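Major Capsid Protein VP1 (Chimpanzee polyomavirus Bob, PDB 6Y9I) probably forms the outer shell of the polyomavirus capsid as five-membered capsomers and, as in related viruses, engages glycan receptors on host cells. Local coordinates at residues A[22-27]-A[70-75]; A[251-256]-A[281-286]; A[140-145]-A[189-194]; A[65-70]-A[256-261]. One frame throughout, in Å; residues are numbered along the deposited sequence.

Contact 1: A[22-27]-A[70-75]; sequences IELYLE and ARVQLP. With MG (magnesium ion), chain F.
One methyl of Val-72, CG2, is met by both methyls of Leu-24: CD1 and CD2 of Leu-24 each lie 3.8 Å from it, the two side chains slanting across one another. No hydrogen bond joins the segments. Strands 22-26 and 70-73 run roughly antiparallel, 150° between their directions, but their axes stay 9.2 Å apart, so the gap is bridged by side chains alone. Leu-24 presents its fork with CG tucked between backbone N and carbonyl carbon (chi1 72°). Ile-22 uses two branches: CD1 reaches Val-72 CG2 tip to tip at 4.1 Å, while CG2 meets Leu-74 CD2 at 3.7 Å, these two side chains crossing at about a right angle. At the other end Ala-70 CB touches Leu-24 CD1 and also Leu-26 CD2, the latter at 3.7 Å.

On the far side of strand 70-73, the two terminal nitrogens of Arg-71, NH1 and NH2, both donate to Gln-73 OE1, which lies in the guanidinium plane, and Gln-73 NE2 in turn bonds to Leu-74 O. Just beyond strand 22-26, Glu-27 OE1 binds a magnesium ion at 2.5 Å. Leu-183 O of a neighbouring subunit binds the same ion, which therefore links two subunits, and one of the metal's waters donates back to Glu-27 OE2. Ile-22 and Leu-24 bond through their backbones to Val-283 and Phe-281, Ala-70 and Val-72 to Val-255 and Leu-253; this is strand B of a BIDG sheet facing strand C of a CHEF sheet, the viral jelly-roll sandwich.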
loop_
_atom_site.group_PDB
_atom_site.type_symbol
_atom_site.label_atom_id
_atom_site.label_comp_id
_atom_site.label_asym_id
_atom_site.label_seq_id
_atom_site.Cartn_x
_atom_site.Cartn_y
_atom_site.Cartn_z
ATOM N N ILE A 22 18.184 -2.072 28.437
ATOM C CA ILE A 22 19.419 -1.425 27.928
ATOM C C ILE A 22 19.003 -0.566 26.732
ATOM O O ILE A 22 18.027 -0.891 26.082
ATOM C CB ILE A 22 20.536 -2.441 27.624
ATOM C CG1 ILE A 22 20.227 -3.271 26.386
ATOM C CG2 ILE A 22 20.838 -3.315 28.836
ATOM C CD1 ILE A 22 20.712 -2.619 25.098
ATOM N N GLU A 23 19.682 0.547 26.536
ATOM C CA GLU A 23 19.367 1.476 25.428
ATOM C C GLU A 23 20.686 1.848 24.744
ATOM O O GLU A 23 21.719 1.886 25.418
ATOM C CB GLU A 23 18.450 2.591 25.933
ATOM C CG GLU A 23 19.112 3.715 26.698
ATOM C CD GLU A 23 18.153 4.844 27.070
ATOM O OE1 GLU A 23 18.640 5.851 27.641
ATOM O OE2 GLU A 23 16.919 4.734 26.768
ATOM N N LEU A 24 20.658 1.979 23.422
ATOM C CA LEU A 24 21.825 2.442 22.650
ATOM C C LEU A 24 21.385 2.915 21.269
ATOM O O LEU A 24 20.228 2.658 20.855
ATOM C CB LEU A 24 22.882 1.349 22.546
ATOM C CG LEU A 24 22.562 0.163 21.643
ATOM C CD1 LEU A 24 23.856 -0.430 21.128
ATOM C CD2 LEU A 24 21.742 -0.879 22.381
ATOM N N TYR A 25 22.280 3.660 20.642
ATOM C CA TYR A 25 22.166 4.143 19.252
ATOM C C TYR A 25 23.198 3.402 18.437
ATOM O O TYR A 25 24.315 3.176 18.979
ATOM C CB TYR A 25 22.438 5.638 19.155
ATOM C CG TYR A 25 21.210 6.483 19.294
ATOM C CD1 TYR A 25 20.236 6.467 18.311
ATOM C CD2 TYR A 25 21.028 7.308 20.390
ATOM C CE1 TYR A 25 19.110 7.260 18.409
ATOM C CE2 TYR A 25 19.898 8.099 20.510
ATOM C CZ TYR A 25 18.943 8.082 19.507
ATOM O OH TYR A 25 17.828 8.863 19.587
ATOM N N LEU A 26 22.831 3.004 17.221
ATOM C CA LEU A 26 23.819 2.664 16.168
ATOM C C LEU A 26 23.790 3.786 15.137
ATOM O O LEU A 26 22.712 4.071 14.552
ATOM C CB LEU A 26 23.517 1.301 15.548
ATOM C CG LEU A 26 23.651 0.112 16.501
ATOM C CD1 LEU A 26 23.223 -1.180 15.820
ATOM C CD2 LEU A 26 25.078 -0.012 17.021
ATOM N N GLU A 27 24.942 4.416 14.959
ATOM C CA GLU A 27 25.124 5.476 13.949
ATOM C C GLU A 27 25.241 4.786 12.594
ATOM O O GLU A 27 25.727 3.655 12.514
ATOM C CB GLU A 27 26.312 6.345 14.335
ATOM C CG GLU A 27 25.993 7.245 15.519
ATOM C CD GLU A 27 26.832 8.497 15.664
ATOM O OE1 GLU A 27 27.494 8.614 16.705
ATOM O OE2 GLU A 27 26.770 9.385 14.781
ATOM N N ALA A 70 26.730 -3.512 17.577
ATOM C CA ALA A 70 27.377 -3.329 18.890
ATOM C C ALA A 70 27.047 -4.548 19.758
ATOM O O ALA A 70 25.961 -5.128 19.609
ATOM C CB ALA A 70 26.910 -2.044 19.513
ATOM N N ARG A 71 28.009 -4.960 20.574
ATOM C CA ARG A 71 27.782 -5.820 21.749
ATOM C C ARG A 71 27.638 -4.914 22.970
ATOM O O ARG A 71 28.524 -4.074 23.182
ATOM C CB ARG A 71 28.953 -6.790 21.948
ATOM C CG ARG A 71 28.741 -7.684 23.163
ATOM C CD ARG A 71 29.917 -8.608 23.400
ATOM N NE ARG A 71 29.788 -9.358 24.639
ATOM C CZ ARG A 71 29.959 -8.861 25.857
ATOM N NH1 ARG A 71 30.291 -7.595 26.036
ATOM N NH2 ARG A 71 29.805 -9.653 26.908
ATOM N N VAL A 72 26.568 -5.079 23.748
ATOM C CA VAL A 72 26.356 -4.326 25.024
ATOM C C VAL A 72 26.633 -5.288 26.192
ATOM O O VAL A 72 26.101 -6.431 26.185
ATOM C CB VAL A 72 24.931 -3.742 25.091
ATOM C CG1 VAL A 72 24.694 -2.981 26.389
ATOM C CG2 VAL A 72 24.626 -2.868 23.884
ATOM N N GLN A 73 27.455 -4.869 27.154
ATOM C CA GLN A 73 27.746 -5.688 28.352
ATOM C C GLN A 73 26.531 -5.634 29.275
ATOM O O GLN A 73 26.150 -4.529 29.634
ATOM C CB GLN A 73 28.969 -5.173 29.110
ATOM C CG GLN A 73 29.201 -5.941 30.395
ATOM C CD GLN A 73 29.564 -7.364 30.080
ATOM O OE1 GLN A 73 30.342 -7.645 29.180
ATOM N NE2 GLN A 73 28.979 -8.292 30.805
ATOM N N LEU A 74 25.959 -6.786 29.643
ATOM C CA LEU A 74 24.810 -6.847 30.581
ATOM C C LEU A 74 25.323 -7.010 32.012
ATOM O O LEU A 74 26.452 -7.447 32.229
ATOM C CB LEU A 74 23.916 -8.013 30.167
ATOM C CG LEU A 74 23.272 -7.868 28.784
ATOM C CD1 LEU A 74 22.593 -9.161 28.352
ATOM C CD2 LEU A 74 22.290 -6.718 28.761
ATOM N N PRO A 75 24.478 -6.732 33.030
ATOM C CA PRO A 75 24.832 -6.987 34.427
ATOM C C PRO A 75 25.262 -8.441 34.601
ATOM O O PRO A 75 24.575 -9.292 34.135
ATOM C CB PRO A 75 23.535 -6.708 35.199
ATOM C CG PRO A 75 22.765 -5.764 34.298
ATOM C CD PRO A 75 23.109 -6.210 32.894
HETATM MG MG MG F . 27.881 10.800 17.800
HETATM O O HOH W 1 28.009 11.686 15.461
HETATM O O HOH W 2 28.564 12.834 18.500
HETATM O O HOH W 3 27.956 9.601 19.545
#

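Contact 2: A[251-256]-A[281-286]; sequences DGLFVS and FKVTLR
Leu-253 drives straight into Val-283, the two side chains meeting tip to tip. Its CG stands opposite the backbone N (chi1 -177°), which points the branch at Val-283; CD2 comes within 3.8 Å of Val-283 CB and practically as close to both of that valine's methyls. The other branch, CD1, rests more lightly on Leu-285 CD2 at 4.2 Å, the two leucines crossing at a slant.

Two residues on, Val-255 settles over the Phe-281 ring. Its CB sits 3.9 Å from the ring centroid and only 11° off the ring normal, a CH-pi contact over the middle of the face, with the side chains sliding past each other in opposite directions. Ser-256 then contributes backbone rather than side chain: its O lies at the rim of the same ring, near its plane, 3.4 Å from Phe-281 CZ. The phenyl is thus touched on a face and at an edge by consecutive residues.

Ile-22 and Leu-24 pack against this layer, as do Phe-135 and Val-137 of strand 131-138. Strands 252-256 and 281-286 belong to one beta hairpin, yet here their axes are 9.9 Å apart and no hydrogen bond joins them; they have parted into facing sheets, enclosing the hydrophobic core of the jelly-roll sandwich.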
loop_
_atom_site.group_PDB
_atom_site.type_symbol
_atom_site.label_atom_id
_atom_site.label_comp_id
_atom_site.label_asym_id
_atom_site.label_seq_id
_atom_site.Cartn_x
_atom_site.Cartn_y
_atom_site.Cartn_z
ATOM N N ASP A 251 26.868 -12.796 28.827
ATOM C CA ASP A 251 26.173 -11.612 29.382
ATOM C C ASP A 251 26.363 -10.455 28.398
ATOM O O ASP A 251 26.608 -9.311 28.839
ATOM C CB ASP A 251 26.674 -11.339 30.800
ATOM C CG ASP A 251 26.243 -12.404 31.794
ATOM O OD1 ASP A 251 25.281 -13.174 31.467
ATOM O OD2 ASP A 251 26.835 -12.433 32.906
ATOM N N GLY A 252 26.278 -10.781 27.105
ATOM C CA GLY A 252 26.367 -9.846 25.971
ATOM C C GLY A 252 25.084 -9.826 25.152
ATOM O O GLY A 252 24.565 -10.894 24.809
ATOM N N LEU A 253 24.595 -8.626 24.857
ATOM C CA LEU A 253 23.464 -8.387 23.935
ATOM C C LEU A 253 24.032 -7.810 22.631
ATOM O O LEU A 253 24.755 -6.823 22.688
ATOM C CB LEU A 253 22.491 -7.403 24.580
ATOM C CG LEU A 253 21.236 -7.122 23.752
ATOM C CD1 LEU A 253 20.379 -8.369 23.616
ATOM C CD2 LEU A 253 20.466 -5.995 24.396
ATOM N N PHE A 254 23.649 -8.370 21.500
ATOM C CA PHE A 254 24.159 -7.948 20.176
ATOM C C PHE A 254 23.008 -7.298 19.425
ATOM O O PHE A 254 21.969 -7.965 19.229
ATOM C CB PHE A 254 24.745 -9.166 19.468
ATOM C CG PHE A 254 25.864 -9.822 20.237
ATOM C CD1 PHE A 254 25.598 -10.564 21.375
ATOM C CD2 PHE A 254 27.185 -9.666 19.842
ATOM C CE1 PHE A 254 26.630 -11.145 22.100
ATOM C CE2 PHE A 254 28.214 -10.248 20.567
ATOM C CZ PHE A 254 27.931 -10.994 21.686
ATOM N N VAL A 255 23.186 -6.041 19.032
ATOM C CA VAL A 255 22.202 -5.297 18.193
ATOM C C VAL A 255 22.877 -4.990 16.862
ATOM O O VAL A 255 24.124 -4.804 16.816
ATOM C CB VAL A 255 21.627 -4.045 18.887
ATOM C CG1 VAL A 255 20.904 -4.417 20.176
ATOM C CG2 VAL A 255 22.692 -3.011 19.206
ATOM N N SER A 256 22.090 -5.065 15.801
ATOM C CA SER A 256 22.558 -4.905 14.404
ATOM C C SER A 256 21.532 -4.048 13.693
ATOM O O SER A 256 20.328 -4.111 14.076
ATOM C CB SER A 256 22.755 -6.235 13.709
ATOM O OG SER A 256 23.448 -7.142 14.529
ATOM N N PHE A 281 17.702 1.750 19.993
ATOM C CA PHE A 281 17.202 0.466 20.536
ATOM C C PHE A 281 16.978 0.607 22.040
ATOM O O PHE A 281 17.872 1.125 22.755
ATOM C CB PHE A 281 18.239 -0.645 20.377
ATOM C CG PHE A 281 18.553 -1.071 18.971
ATOM C CD1 PHE A 281 19.403 -0.313 18.179
ATOM C CD2 PHE A 281 18.061 -2.271 18.467
ATOM C CE1 PHE A 281 19.721 -0.730 16.900
ATOM C CE2 PHE A 281 18.399 -2.691 17.185
ATOM C CZ PHE A 281 19.219 -1.913 16.414
ATOM N N LYS A 282 15.831 0.152 22.511
ATOM C CA LYS A 282 15.605 -0.124 23.947
ATOM C C LYS A 282 15.157 -1.572 24.037
ATOM O O LYS A 282 14.102 -1.906 23.458
ATOM C CB LYS A 282 14.567 0.822 24.540
ATOM C CG LYS A 282 14.297 0.637 26.027
ATOM C CD LYS A 282 13.013 1.309 26.506
ATOM C CE LYS A 282 12.703 2.639 25.844
ATOM N NZ LYS A 282 11.657 3.392 26.576
ATOM N N VAL A 283 15.941 -2.396 24.714
ATOM C CA VAL A 283 15.688 -3.851 24.795
ATOM C C VAL A 283 15.379 -4.169 26.254
ATOM O O VAL A 283 16.162 -3.762 27.131
ATOM C CB VAL A 283 16.904 -4.648 24.278
ATOM C CG1 VAL A 283 16.651 -6.148 24.350
ATOM C CG2 VAL A 283 17.283 -4.239 22.875
ATOM N N THR A 284 14.274 -4.864 26.490
ATOM C CA THR A 284 13.857 -5.354 27.823
ATOM C C THR A 284 14.299 -6.813 27.956
ATOM O O THR A 284 14.018 -7.629 27.042
ATOM C CB THR A 284 12.345 -5.212 28.025
ATOM O OG1 THR A 284 12.010 -3.833 27.880
ATOM C CG2 THR A 284 11.900 -5.682 29.389
ATOM N N LEU A 285 14.992 -7.135 29.044
ATOM C CA LEU A 285 15.511 -8.497 29.294
ATOM C C LEU A 285 15.029 -9.005 30.649
ATOM O O LEU A 285 14.833 -8.193 31.575
ATOM C CB LEU A 285 17.037 -8.463 29.230
ATOM C CG LEU A 285 17.611 -7.958 27.901
ATOM C CD1 LEU A 285 18.136 -6.540 28.053
ATOM C CD2 LEU A 285 18.714 -8.882 27.409
ATOM N N ARG A 286 14.815 -10.313 30.735
ATOM C CA ARG A 286 14.454 -10.997 32.008
ATOM C C ARG A 286 15.419 -12.164 32.242
ATOM O O ARG A 286 16.034 -12.679 31.277
ATOM C CB ARG A 286 12.998 -11.462 31.981
ATOM C CG ARG A 286 12.743 -12.596 31.007
ATOM C CD ARG A 286 11.289 -12.991 30.894
ATOM N NE ARG A 286 11.147 -13.971 29.826
ATOM C CZ ARG A 286 10.018 -14.228 29.191
ATOM N NH1 ARG A 286 8.896 -13.631 29.567
ATOM N NH2 ARG A 286 9.999 -15.104 28.202
#

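Contact 3: A[140-145]-A[189-194]; sequences EPLDLQ and ARLDKD
Leu-144 and Ala-189 form an antiparallel hydrogen-bonded pair, Leu-144 N giving to Ala-189 O at 2.7 Å and Ala-189 N returning to Leu-144 O at 3.0 Å. Two residues along, past the non-hydrogen-bonded pair Asp-143/Arg-190, Leu-191 N bonds to Leu-142 O at 2.7 Å, but the return link runs through a water, which accepts from Leu-142 N and donates to Leu-191 O. Leu-191 is the centre of an inverse gamma turn. Together with strand 202-204 the two strands build a small three-stranded sheet in the long EF insertion, laid against the jelly-roll core.

Arg-190 dominates one side of this sheet. Its chain, bent at chi2 and chi3, lies alongside Asp-143, and NE donates almost straight (169°) to OD1 at 2.8 Å, with OD1 in the guanidinium plane but approached from above its own carboxylate. NH2 turns to Glu-140 OE1, with NH1 adding a weak bond to the same oxygen; the three residues form a salt-bridge network, though the modelled NH2-OE1 separation is too short to take literally. Pro-141 O lies over the middle of one guanidinium face, 3.5 Å above its plane. Glu-140 OE2 is held by Asn-211. Toward the opposite side, Leu-144 CD1 reaches Leu-191 CB at 3.8 Å, and Leu-191 continues onto Cys-69 and Ser-256.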
loop_
_atom_site.group_PDB
_atom_site.type_symbol
_atom_site.label_atom_id
_atom_site.label_comp_id
_atom_site.label_asym_id
_atom_site.label_seq_id
_atom_site.Cartn_x
_atom_site.Cartn_y
_atom_site.Cartn_z
ATOM N N GLU A 140 24.015 -13.482 20.458
ATOM C CA GLU A 140 25.353 -13.639 19.829
ATOM C C GLU A 140 25.334 -12.900 18.503
ATOM O O GLU A 140 24.260 -12.460 18.085
ATOM C CB GLU A 140 25.635 -15.122 19.649
ATOM C CG GLU A 140 24.688 -15.806 18.696
ATOM C CD GLU A 140 24.610 -17.286 18.962
ATOM O OE1 GLU A 140 25.078 -18.037 18.098
ATOM O OE2 GLU A 140 24.096 -17.682 20.042
ATOM N N PRO A 141 26.493 -12.708 17.829
ATOM C CA PRO A 141 26.524 -11.980 16.568
ATOM C C PRO A 141 25.581 -12.562 15.517
ATOM O O PRO A 141 25.327 -13.795 15.480
ATOM C CB PRO A 141 27.996 -12.093 16.123
ATOM C CG PRO A 141 28.749 -12.224 17.433
ATOM C CD PRO A 141 27.849 -13.125 18.251
ATOM N N LEU A 142 25.083 -11.676 14.664
ATOM C CA LEU A 142 24.126 -12.035 13.596
ATOM C C LEU A 142 24.875 -12.843 12.534
ATOM O O LEU A 142 25.963 -12.410 12.105
ATOM C CB LEU A 142 23.510 -10.763 13.009
ATOM C CG LEU A 142 22.329 -11.002 12.063
ATOM C CD1 LEU A 142 21.082 -11.360 12.851
ATOM C CD2 LEU A 142 22.114 -9.776 11.178
ATOM N N ASP A 143 24.308 -13.982 12.162
ATOM C CA ASP A 143 24.768 -14.849 11.051
ATOM C C ASP A 143 24.416 -14.172 9.724
ATOM O O ASP A 143 23.231 -13.768 9.537
ATOM C CB ASP A 143 24.178 -16.249 11.188
ATOM C CG ASP A 143 24.640 -16.952 12.461
ATOM O OD1 ASP A 143 25.859 -17.213 12.567
ATOM O OD2 ASP A 143 23.778 -17.266 13.320
ATOM N N LEU A 144 25.410 -14.034 8.843
ATOM C CA LEU A 144 25.239 -13.472 7.485
ATOM C C LEU A 144 25.545 -14.514 6.417
ATOM O O LEU A 144 26.506 -15.323 6.583
ATOM C CB LEU A 144 26.164 -12.271 7.289
ATOM C CG LEU A 144 26.064 -11.167 8.327
ATOM C CD1 LEU A 144 27.228 -10.202 8.185
ATOM C CD2 LEU A 144 24.733 -10.440 8.218
ATOM N N GLN A 145 24.810 -14.412 5.317
ATOM C CA GLN A 145 25.052 -15.141 4.051
ATOM C C GLN A 145 25.450 -14.141 2.963
ATOM O O GLN A 145 24.810 -13.078 2.838
ATOM C CB GLN A 145 23.772 -15.867 3.627
ATOM C CG GLN A 145 23.804 -16.366 2.188
ATOM C CD GLN A 145 24.705 -17.564 2.056
ATOM O OE1 GLN A 145 24.665 -18.460 2.896
ATOM N NE2 GLN A 145 25.581 -17.531 1.053
ATOM N N ALA A 189 29.373 -15.619 7.319
ATOM C CA ALA A 189 30.147 -14.851 8.298
ATOM C C ALA A 189 29.233 -14.419 9.436
ATOM O O ALA A 189 27.999 -14.478 9.303
ATOM C CB ALA A 189 30.826 -13.670 7.654
ATOM N N ARG A 190 29.853 -13.940 10.497
ATOM C CA ARG A 190 29.135 -13.377 11.651
ATOM C C ARG A 190 29.377 -11.883 11.654
ATOM O O ARG A 190 30.515 -11.454 11.367
ATOM C CB ARG A 190 29.617 -14.076 12.914
ATOM C CG ARG A 190 28.983 -15.446 13.071
ATOM C CD ARG A 190 28.789 -15.813 14.516
ATOM N NE ARG A 190 27.532 -16.502 14.671
ATOM C CZ ARG A 190 27.058 -16.911 15.824
ATOM N NH1 ARG A 190 27.748 -16.704 16.938
ATOM N NH2 ARG A 190 25.894 -17.532 15.846
ATOM N N LEU A 191 28.346 -11.131 11.997
ATOM C CA LEU A 191 28.392 -9.660 12.025
ATOM C C LEU A 191 29.039 -9.237 13.348
ATOM O O LEU A 191 28.310 -8.948 14.341
ATOM C CB LEU A 191 26.969 -9.117 11.862
ATOM C CG LEU A 191 26.857 -7.602 11.913
ATOM C CD1 LEU A 191 27.868 -6.931 10.998
ATOM C CD2 LEU A 191 25.452 -7.177 11.530
ATOM N N ASP A 192 30.369 -9.253 13.355
ATOM C CA ASP A 192 31.206 -9.096 14.568
ATOM C C ASP A 192 31.930 -7.749 14.502
ATOM O O ASP A 192 32.579 -7.397 15.470
ATOM C CB ASP A 192 32.167 -10.285 14.698
ATOM C CG ASP A 192 33.068 -10.555 13.489
ATOM O OD1 ASP A 192 33.076 -9.743 12.519
ATOM O OD2 ASP A 192 33.758 -11.603 13.508
ATOM N N LYS A 193 31.870 -7.030 13.382
ATOM C CA LYS A 193 32.562 -5.716 13.245
ATOM C C LYS A 193 31.579 -4.707 12.648
ATOM O O LYS A 193 30.977 -5.018 11.599
ATOM C CB LYS A 193 33.786 -5.786 12.326
ATOM C CG LYS A 193 35.058 -6.351 12.947
ATOM C CD LYS A 193 36.284 -6.237 12.039
ATOM N N ASP A 194 31.516 -3.524 13.248
ATOM C CA ASP A 194 30.696 -2.374 12.792
ATOM C C ASP A 194 31.332 -1.770 11.530
ATOM O O ASP A 194 32.577 -1.678 11.492
ATOM C CB ASP A 194 30.629 -1.358 13.921
ATOM C CG ASP A 194 29.836 -0.122 13.558
ATOM O OD1 ASP A 194 28.592 -0.248 13.402
ATOM O OD2 ASP A 194 30.465 0.945 13.434
HETATM O O HOH W 4 25.746 -8.870 15.150
#

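Contact 4: A[65-70]-A[256-261]; sequences PQYSCA and SAADIC
Ser-68 and Ala-257 exchange both backbone hydrogen bonds of an antiparallel pair: Ser-68 N to Ala-257 O at 2.7 Å, and Ala-257 N to Ser-68 O at 3.0 Å. Next along, Cys-69 and Ser-256 make the non-hydrogen-bonded pair, their CA atoms drawn in to 4.2 Å. Two CA-H...O contacts reinforce the ladder, from Tyr-67 CA to Ala-257 O and from Ser-256 CA to Ser-68 O, the second at 3.3 Å. These are strands C and H lying side by side in the CHEF sheet of the jelly roll, a pairing between parts of the chain that lie more than 180 residues apart in sequence.

The apolar contacts are made by Tyr-67 and Pro-65. Tyr-67 brings CD1 to 3.6 Å from Ala-258 CB, while Ala-257 O lies at the edge of the ring. Further out, Pro-65 CB meets Ile-260 CD1 at 3.7 Å, the side chains crossing at about a right angle; Tyr-274 packs on both, and Ile-105 of a neighbouring subunit touches Ile-260.

Polar ends look elsewhere. Tyr-67 OH bonds to Trp-202 O and Tyr-132 OH, which fixes the far end of its ring. In Ser-68 a chi1 of -57° sets OG beside the backbone N, a rotation that turns it to Glu-27 O, with which it bonds, and Asp-194 OD1 takes the N-H of Cys-69.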
loop_
_atom_site.group_PDB
_atom_site.type_symbol
_atom_site.label_atom_id
_atom_site.label_comp_id
_atom_site.label_asym_id
_atom_site.label_seq_id
_atom_site.Cartn_x
_atom_site.Cartn_y
_atom_site.Cartn_z
ATOM N N PRO A 65 27.503 0.890 1.438
ATOM C CA PRO A 65 26.850 0.942 2.745
ATOM C C PRO A 65 27.004 -0.400 3.461
ATOM O O PRO A 65 26.954 -1.465 2.830
ATOM C CB PRO A 65 25.400 1.320 2.404
ATOM C CG PRO A 65 25.517 2.047 1.074
ATOM C CD PRO A 65 26.628 1.337 0.344
ATOM N N GLN A 66 27.189 -0.316 4.772
ATOM C CA GLN A 66 27.559 -1.453 5.642
ATOM C C GLN A 66 26.571 -1.553 6.807
ATOM O O GLN A 66 25.946 -0.551 7.169
ATOM C CB GLN A 66 28.983 -1.244 6.173
ATOM C CG GLN A 66 30.064 -1.304 5.090
ATOM C CD GLN A 66 31.148 -0.245 5.242
ATOM O OE1 GLN A 66 31.518 0.147 6.361
ATOM N NE2 GLN A 66 31.666 0.234 4.111
ATOM N N TYR A 67 26.493 -2.722 7.403
ATOM C CA TYR A 67 25.704 -2.958 8.627
ATOM C C TYR A 67 26.413 -2.312 9.802
ATOM O O TYR A 67 27.652 -2.336 9.878
ATOM C CB TYR A 67 25.522 -4.448 8.886
ATOM C CG TYR A 67 24.631 -5.130 7.892
ATOM C CD1 TYR A 67 23.256 -5.040 7.982
ATOM C CD2 TYR A 67 25.168 -5.880 6.869
ATOM C CE1 TYR A 67 22.435 -5.716 7.092
ATOM C CE2 TYR A 67 24.370 -6.540 5.956
ATOM C CZ TYR A 67 22.991 -6.459 6.064
ATOM O OH TYR A 67 22.202 -7.117 5.148
ATOM N N SER A 68 25.614 -1.814 10.717
ATOM C CA SER A 68 26.035 -1.321 12.040
ATOM C C SER A 68 25.872 -2.469 13.031
ATOM O O SER A 68 24.968 -3.275 12.829
ATOM C CB SER A 68 25.234 -0.131 12.433
ATOM O OG SER A 68 25.351 0.875 11.447
ATOM N N CYS A 69 26.689 -2.530 14.076
ATOM C CA CYS A 69 26.469 -3.502 15.163
ATOM C C CYS A 69 27.221 -3.078 16.425
ATOM O O CYS A 69 28.190 -2.356 16.323
ATOM C CB CYS A 69 26.851 -4.914 14.754
ATOM S SG CYS A 69 28.618 -5.146 14.410
ATOM N N ALA A 70 26.730 -3.512 17.577
ATOM C CA ALA A 70 27.377 -3.329 18.890
ATOM C C ALA A 70 27.047 -4.548 19.758
ATOM O O ALA A 70 25.961 -5.128 19.609
ATOM C CB ALA A 70 26.910 -2.044 19.513
ATOM N N SER A 256 22.090 -5.065 15.801
ATOM C CA SER A 256 22.558 -4.905 14.404
ATOM C C SER A 256 21.532 -4.048 13.693
ATOM O O SER A 256 20.328 -4.111 14.076
ATOM C CB SER A 256 22.755 -6.235 13.709
ATOM O OG SER A 256 23.448 -7.142 14.529
ATOM N N ALA A 257 21.991 -3.228 12.756
ATOM C CA ALA A 257 21.098 -2.349 11.976
ATOM C C ALA A 257 21.704 -2.024 10.613
ATOM O O ALA A 257 22.934 -2.061 10.420
ATOM C CB ALA A 257 20.782 -1.094 12.749
ATOM N N ALA A 258 20.817 -1.694 9.690
ATOM C CA ALA A 258 21.114 -1.035 8.400
ATOM C C ALA A 258 19.917 -0.155 8.058
ATOM O O ALA A 258 18.828 -0.684 8.078
ATOM C CB ALA A 258 21.368 -2.058 7.339
ATOM N N ASP A 259 20.117 1.140 7.852
ATOM C CA ASP A 259 19.000 2.038 7.499
ATOM C C ASP A 259 19.433 2.965 6.385
ATOM O O ASP A 259 19.731 4.110 6.697
ATOM C CB ASP A 259 18.529 2.814 8.715
ATOM C CG ASP A 259 17.827 1.892 9.685
ATOM O OD1 ASP A 259 16.704 1.459 9.344
ATOM O OD2 ASP A 259 18.442 1.563 10.746
ATOM N N ILE A 260 19.403 2.475 5.144
ATOM C CA ILE A 260 19.535 3.336 3.941
ATOM C C ILE A 260 18.170 4.006 3.697
ATOM O O ILE A 260 17.187 3.282 3.461
ATOM C CB ILE A 260 19.992 2.524 2.725
ATOM C CG1 ILE A 260 21.344 1.846 2.985
ATOM C CG2 ILE A 260 20.020 3.428 1.499
ATOM C CD1 ILE A 260 21.769 0.968 1.845
ATOM N N CYS A 261 18.110 5.331 3.762
ATOM C CA CYS A 261 16.848 6.118 3.667
ATOM C C CYS A 261 16.649 6.632 2.243
ATOM O O CYS A 261 15.580 7.140 1.948
ATOM C CB CYS A 261 16.853 7.210 4.722
ATOM S SG CYS A 261 16.819 6.502 6.395
#

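In the fold
Contacts 1, 2 and 4 belong to the jelly roll itself. Contact 4 lies within a sheet and is stitched by backbone bonds, whereas contacts 1 and 2 span the sandwich and rely on apolar side chains; contact 2 is wholly buried, contact 1 only partly, one end reaching a subunit-linking magnesium site. Strand 68-73 serves contacts 1 and 4, which share Ala-70, and strand 252-265 serves contacts 2 and 4, which share Ser-256; contacts 1 and 2 are themselves tied by backbone bonding between Val-72 and Leu-253. Contact 3 stands apart on a separate small sheet, partly buried and much more charged, touching contacts 2 and 4, but not contact 1, through Pro-141, Leu-191 and Asp-194.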